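Local coordinates for ABC-type transport auxiliary lipoprotein component domain-containing protein (Xanthomonas campestris pv. campestris, PDB 2IQI) that is of unknown function but probably serves as the auxiliary lipoprotein component of an ABC-type transport system, at residues 73-87 with 166-178. Numbering follows the deposited sequence.
Sequences LEDSVVRAFEDSGKI and LTQVTTELVGWTL
Phe-81 and Val-174 meet near the C-terminal end of helix 73-82, in a helix pair packed against one mixed beta sheet, a two-layer alpha/beta arrangement. Helices 73-82 and 166-178 run in the same general direction. Their axes approach to 9.5 Å and cross at -53°.

The aromatic contact is a CH-pi interaction. Val-174 CG2 sits over one face of the Phe-81 ring, 3.8 Å from its centroid and almost on the ring normal. Phe-81 CG stands anti to the carbonyl carbon (chi1 -74°), which carries the ring past Val-174 to the next turn. There CZ meets Thr-177 CB at the ring edge. Leu-32 and Leu-103, from strands 31-34 and 101-110, touch both Phe-81 and Thr-177, so the sheet borders this cluster.

Aliphatic contacts extend in both directions. Ala-80 CB touches both Thr-170 CG2, at 3.7 Å, and Val-174 CG2. Val-77 and Leu-173 cross at about a right angle through CG2 and CD1. Leu-73 CD1 reaches Val-169 CG1 more loosely, at 4.2 Å. Beyond the end of helix 73-82, Lys-86 CB packs on Leu-178 CD1.

The hydroxyls near the interface bond within their own segment or just beside it. Ser-76 OG is hydrogen-bonded to Met-72 O. Thr-177 OG1 donates a hydrogen bond to Leu-173 O. After helix 73-82, Ser-84 OG donates to Phe-81 O and accepts from Lys-86 N, forming an ST turn. Thr-170 OG1 lies against Ser-76 CB and donates to Leu-166 O at 2.8 Å, on the opposite face of that carbonyl from Thr-170 N.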
loop_
_atom_site.group_PDB
_atom_site.type_symbol
_atom_site.label_atom_id
_atom_site.label_comp_id
_atom_site.label_asym_id
_atom_site.label_seq_id
_atom_site.Cartn_x
_atom_site.Cartn_y
_atom_site.Cartn_z
ATOM N N LEU A 73 -0.134 3.722 -4.127
ATOM C CA LEU A 73 0.324 3.320 -2.824
ATOM C C LEU A 73 1.082 4.439 -2.077
ATOM O O LEU A 73 0.816 4.730 -0.911
ATOM C CB LEU A 73 1.118 2.021 -2.883
ATOM C CG LEU A 73 1.377 1.584 -1.436
ATOM C CD1 LEU A 73 0.280 0.663 -0.935
ATOM C CD2 LEU A 73 2.780 0.978 -1.290
ATOM N N GLU A 74 2.010 5.077 -2.761
ATOM C CA GLU A 74 2.613 6.295 -2.231
ATOM C C GLU A 74 1.585 7.407 -1.874
ATOM O O GLU A 74 1.694 8.054 -0.848
ATOM C CB GLU A 74 3.664 6.785 -3.202
ATOM C CG GLU A 74 4.648 7.746 -2.617
ATOM C CD GLU A 74 5.335 8.582 -3.690
ATOM O OE1 GLU A 74 5.508 8.063 -4.833
ATOM O OE2 GLU A 74 5.695 9.762 -3.385
ATOM N N ASP A 75 0.575 7.627 -2.684
ATOM C CA ASP A 75 -0.404 8.633 -2.299
ATOM C C ASP A 75 -1.334 8.184 -1.171
ATOM O O ASP A 75 -1.786 9.022 -0.407
ATOM C CB ASP A 75 -1.244 9.143 -3.500
ATOM C CG ASP A 75 -0.418 9.915 -4.517
ATOM O OD1 ASP A 75 0.828 9.979 -4.339
ATOM O OD2 ASP A 75 -1.010 10.456 -5.495
ATOM N N SER A 76 -1.647 6.897 -1.066
ATOM C CA SER A 76 -2.588 6.486 -0.039
ATOM C C SER A 76 -1.969 6.655 1.295
ATOM O O SER A 76 -2.624 7.113 2.244
ATOM C CB SER A 76 -2.964 5.018 -0.189
ATOM O OG SER A 76 -3.745 4.904 -1.347
ATOM N N VAL A 77 -0.701 6.250 1.348
ATOM C CA VAL A 77 0.048 6.168 2.579
ATOM C C VAL A 77 0.228 7.570 3.166
ATOM O O VAL A 77 -0.143 7.821 4.332
ATOM C CB VAL A 77 1.388 5.419 2.385
ATOM C CG1 VAL A 77 2.312 5.678 3.547
ATOM C CG2 VAL A 77 1.130 3.936 2.271
ATOM N N VAL A 78 0.753 8.477 2.336
ATOM C CA VAL A 78 1.000 9.853 2.721
ATOM C C VAL A 78 -0.309 10.570 3.036
ATOM O O VAL A 78 -0.411 11.240 4.051
ATOM C CB VAL A 78 1.731 10.599 1.617
ATOM C CG1 VAL A 78 1.609 12.087 1.842
ATOM C CG2 VAL A 78 3.166 10.198 1.588
ATOM N N ARG A 79 -1.318 10.421 2.187
ATOM C CA ARG A 79 -2.610 11.001 2.519
ATOM C C ARG A 79 -3.161 10.450 3.802
ATOM O O ARG A 79 -3.686 11.219 4.588
ATOM C CB ARG A 79 -3.610 10.872 1.385
ATOM C CG ARG A 79 -3.045 11.571 0.172
ATOM C CD ARG A 79 -3.947 11.775 -1.003
ATOM N NE ARG A 79 -3.085 12.405 -1.999
ATOM C CZ ARG A 79 -3.198 12.260 -3.315
ATOM N NH1 ARG A 79 -4.168 11.502 -3.803
ATOM N NH2 ARG A 79 -2.326 12.865 -4.121
ATOM N N ALA A 80 -3.031 9.144 4.057
ATOM C CA ALA A 80 -3.571 8.612 5.329
ATOM C C ALA A 80 -2.806 9.105 6.595
ATOM O O ALA A 80 -3.417 9.346 7.637
ATOM C CB ALA A 80 -3.702 7.131 5.289
ATOM N N PHE A 81 -1.490 9.306 6.488
ATOM C CA PHE A 81 -0.753 10.022 7.539
ATOM C C PHE A 81 -1.265 11.445 7.713
ATOM O O PHE A 81 -1.469 11.887 8.835
ATOM C CB PHE A 81 0.770 10.017 7.302
ATOM C CG PHE A 81 1.429 8.678 7.574
ATOM C CD1 PHE A 81 1.390 8.114 8.849
ATOM C CD2 PHE A 81 2.081 7.988 6.562
ATOM C CE1 PHE A 81 1.979 6.899 9.099
ATOM C CE2 PHE A 81 2.676 6.760 6.811
ATOM C CZ PHE A 81 2.635 6.214 8.062
ATOM N N GLU A 82 -1.480 12.151 6.604
ATOM C CA GLU A 82 -1.963 13.534 6.640
ATOM C C GLU A 82 -3.300 13.593 7.323
ATOM O O GLU A 82 -3.470 14.364 8.264
ATOM C CB GLU A 82 -2.012 14.167 5.251
ATOM C CG GLU A 82 -0.618 14.569 4.743
ATOM C CD GLU A 82 -0.526 14.883 3.257
ATOM O OE1 GLU A 82 -1.527 14.784 2.493
ATOM O OE2 GLU A 82 0.594 15.231 2.835
ATOM N N ASP A 83 -4.220 12.734 6.921
ATOM C CA ASP A 83 -5.590 12.795 7.419
ATOM C C ASP A 83 -5.761 12.182 8.801
ATOM O O ASP A 83 -6.881 12.094 9.279
ATOM C CB ASP A 83 -6.564 12.061 6.461
ATOM C CG ASP A 83 -6.699 12.754 5.077
ATOM O OD1 ASP A 83 -6.379 13.994 4.928
ATOM O OD2 ASP A 83 -7.149 12.042 4.139
ATOM N N SER A 84 -4.693 11.703 9.432
ATOM C CA SER A 84 -4.897 10.942 10.652
ATOM C C SER A 84 -5.032 11.817 11.862
ATOM O O SER A 84 -5.697 11.436 12.820
ATOM C CB SER A 84 -3.781 9.950 10.871
ATOM O OG SER A 84 -2.567 10.622 11.064
ATOM N N GLY A 85 -4.400 12.990 11.833
ATOM C CA GLY A 85 -4.323 13.838 13.013
ATOM C C GLY A 85 -3.242 13.375 13.976
ATOM O O GLY A 85 -2.992 14.019 14.977
ATOM N N LYS A 86 -2.550 12.286 13.668
ATOM C CA LYS A 86 -1.585 11.708 14.600
ATOM C C LYS A 86 -0.151 12.192 14.410
ATOM O O LYS A 86 0.674 12.049 15.312
ATOM C CB LYS A 86 -1.667 10.180 14.569
ATOM C CG LYS A 86 -3.082 9.621 14.824
ATOM C CD LYS A 86 -3.527 9.838 16.256
ATOM C CE LYS A 86 -5.004 9.558 16.392
ATOM N NZ LYS A 86 -5.386 9.312 17.805
ATOM N N ILE A 87 0.130 12.792 13.257
ATOM C CA ILE A 87 1.500 13.179 12.891
ATOM C C ILE A 87 1.518 14.455 12.046
ATOM O O ILE A 87 0.964 14.500 10.961
ATOM C CB ILE A 87 2.246 12.042 12.135
ATOM C CG1 ILE A 87 3.653 12.470 11.767
ATOM C CG2 ILE A 87 1.492 11.619 10.880
ATOM C CD1 ILE A 87 4.535 11.329 11.397
ATOM N N LEU A 166 -6.380 -1.781 -0.935
ATOM C CA LEU A 166 -5.588 -0.604 -0.739
ATOM C C LEU A 166 -5.905 -0.004 0.578
ATOM O O LEU A 166 -4.980 0.364 1.297
ATOM C CB LEU A 166 -5.877 0.452 -1.795
ATOM C CG LEU A 166 -4.807 0.522 -2.859
ATOM C CD1 LEU A 166 -5.409 1.028 -4.176
ATOM C CD2 LEU A 166 -3.671 1.368 -2.337
ATOM N N THR A 167 -7.202 0.130 0.885
ATOM C CA THR A 167 -7.622 0.819 2.099
ATOM C C THR A 167 -7.124 0.023 3.305
ATOM O O THR A 167 -6.496 0.592 4.210
ATOM C CB THR A 167 -9.140 1.048 2.135
ATOM O OG1 THR A 167 -9.506 1.897 1.048
ATOM C CG2 THR A 167 -9.600 1.706 3.451
ATOM N N GLN A 168 -7.339 -1.294 3.284
ATOM C CA GLN A 168 -6.896 -2.153 4.389
ATOM C C GLN A 168 -5.365 -2.193 4.598
ATOM O O GLN A 168 -4.929 -2.062 5.739
ATOM C CB GLN A 168 -7.504 -3.550 4.303
ATOM C CG GLN A 168 -7.021 -4.479 5.372
ATOM C CD GLN A 168 -7.543 -5.917 5.238
ATOM O OE1 GLN A 168 -8.578 -6.167 4.630
ATOM N NE2 GLN A 168 -6.826 -6.861 5.839
ATOM N N VAL A 169 -4.552 -2.333 3.539
ATOM C CA VAL A 169 -3.085 -2.381 3.730
ATOM C C VAL A 169 -2.548 -1.046 4.225
ATOM O O VAL A 169 -1.677 -1.037 5.089
ATOM C CB VAL A 169 -2.250 -2.975 2.499
ATOM C CG1 VAL A 169 -1.992 -1.969 1.389
ATOM C CG2 VAL A 169 -0.935 -3.563 2.967
ATOM N N THR A 170 -3.079 0.066 3.695
ATOM C CA THR A 170 -2.649 1.406 4.081
ATOM C C THR A 170 -2.970 1.591 5.567
ATOM O O THR A 170 -2.181 2.164 6.302
ATOM C CB THR A 170 -3.372 2.508 3.250
ATOM O OG1 THR A 170 -3.092 2.330 1.862
ATOM C CG2 THR A 170 -2.955 3.904 3.647
ATOM N N THR A 171 -4.126 1.091 6.011
ATOM C CA THR A 171 -4.531 1.233 7.419
ATOM C C THR A 171 -3.544 0.464 8.315
ATOM O O THR A 171 -3.211 0.884 9.444
ATOM C CB THR A 171 -5.976 0.730 7.649
ATOM O OG1 THR A 171 -6.880 1.527 6.885
ATOM C CG2 THR A 171 -6.353 0.871 9.048
ATOM N N GLU A 172 -3.084 -0.675 7.820
ATOM C CA GLU A 172 -2.178 -1.480 8.604
ATOM C C GLU A 172 -0.796 -0.822 8.615
ATOM O O GLU A 172 -0.055 -0.952 9.579
ATOM C CB GLU A 172 -2.140 -2.926 8.079
ATOM C CG GLU A 172 -3.374 -3.770 8.433
ATOM C CD GLU A 172 -3.416 -5.194 7.750
ATOM O OE1 GLU A 172 -2.345 -5.801 7.387
ATOM O OE2 GLU A 172 -4.564 -5.718 7.601
ATOM N N LEU A 173 -0.461 -0.109 7.549
ATOM C CA LEU A 173 0.865 0.486 7.443
ATOM C C LEU A 173 1.003 1.681 8.362
ATOM O O LEU A 173 1.940 1.788 9.141
ATOM C CB LEU A 173 1.125 0.953 6.024
ATOM C CG LEU A 173 1.728 -0.077 5.105
ATOM C CD1 LEU A 173 1.623 0.344 3.614
ATOM C CD2 LEU A 173 3.159 -0.156 5.591
ATOM N N VAL A 174 0.047 2.578 8.236
ATOM C CA VAL A 174 0.022 3.770 8.992
ATOM C C VAL A 174 0.125 3.468 10.485
ATOM O O VAL A 174 0.900 4.122 11.209
ATOM C CB VAL A 174 -1.217 4.560 8.637
ATOM C CG1 VAL A 174 -1.524 5.602 9.696
ATOM C CG2 VAL A 174 -1.007 5.238 7.296
ATOM N N GLY A 175 -0.628 2.467 10.942
ATOM C CA GLY A 175 -0.776 2.201 12.354
ATOM C C GLY A 175 0.492 1.574 12.829
ATOM O O GLY A 175 0.915 1.784 13.953
ATOM N N TRP A 176 1.140 0.816 11.967
ATOM C CA TRP A 176 2.344 0.112 12.391
ATOM C C TRP A 176 3.505 1.064 12.384
ATOM O O TRP A 176 4.452 0.865 13.127
ATOM C CB TRP A 176 2.606 -1.054 11.470
ATOM C CG TRP A 176 3.858 -1.717 11.651
ATOM C CD1 TRP A 176 4.127 -2.746 12.512
ATOM C CD2 TRP A 176 5.056 -1.468 10.922
ATOM N NE1 TRP A 176 5.445 -3.137 12.376
ATOM C CE2 TRP A 176 6.037 -2.356 11.413
ATOM C CE3 TRP A 176 5.416 -0.552 9.922
ATOM C CZ2 TRP A 176 7.345 -2.366 10.919
ATOM C CZ3 TRP A 176 6.734 -0.565 9.434
ATOM C CH2 TRP A 176 7.669 -1.466 9.926
ATOM N N THR A 177 3.440 2.080 11.527
ATOM C CA THR A 177 4.494 3.076 11.419
ATOM C C THR A 177 4.482 3.989 12.632
ATOM O O THR A 177 5.521 4.258 13.216
ATOM C CB THR A 177 4.336 3.935 10.156
ATOM O OG1 THR A 177 4.325 3.065 9.032
ATOM C CG2 THR A 177 5.518 4.916 10.007
ATOM N N LEU A 178 3.296 4.451 13.004
ATOM C CA LEU A 178 3.138 5.275 14.179
ATOM C C LEU A 178 3.514 4.533 15.433
ATOM O O LEU A 178 4.187 5.098 16.272
ATOM C CB LEU A 178 1.718 5.775 14.318
ATOM C CG LEU A 178 1.262 6.635 13.166
ATOM C CD1 LEU A 178 -0.128 6.988 13.473
ATOM C CD2 LEU A 178 2.157 7.893 12.974
#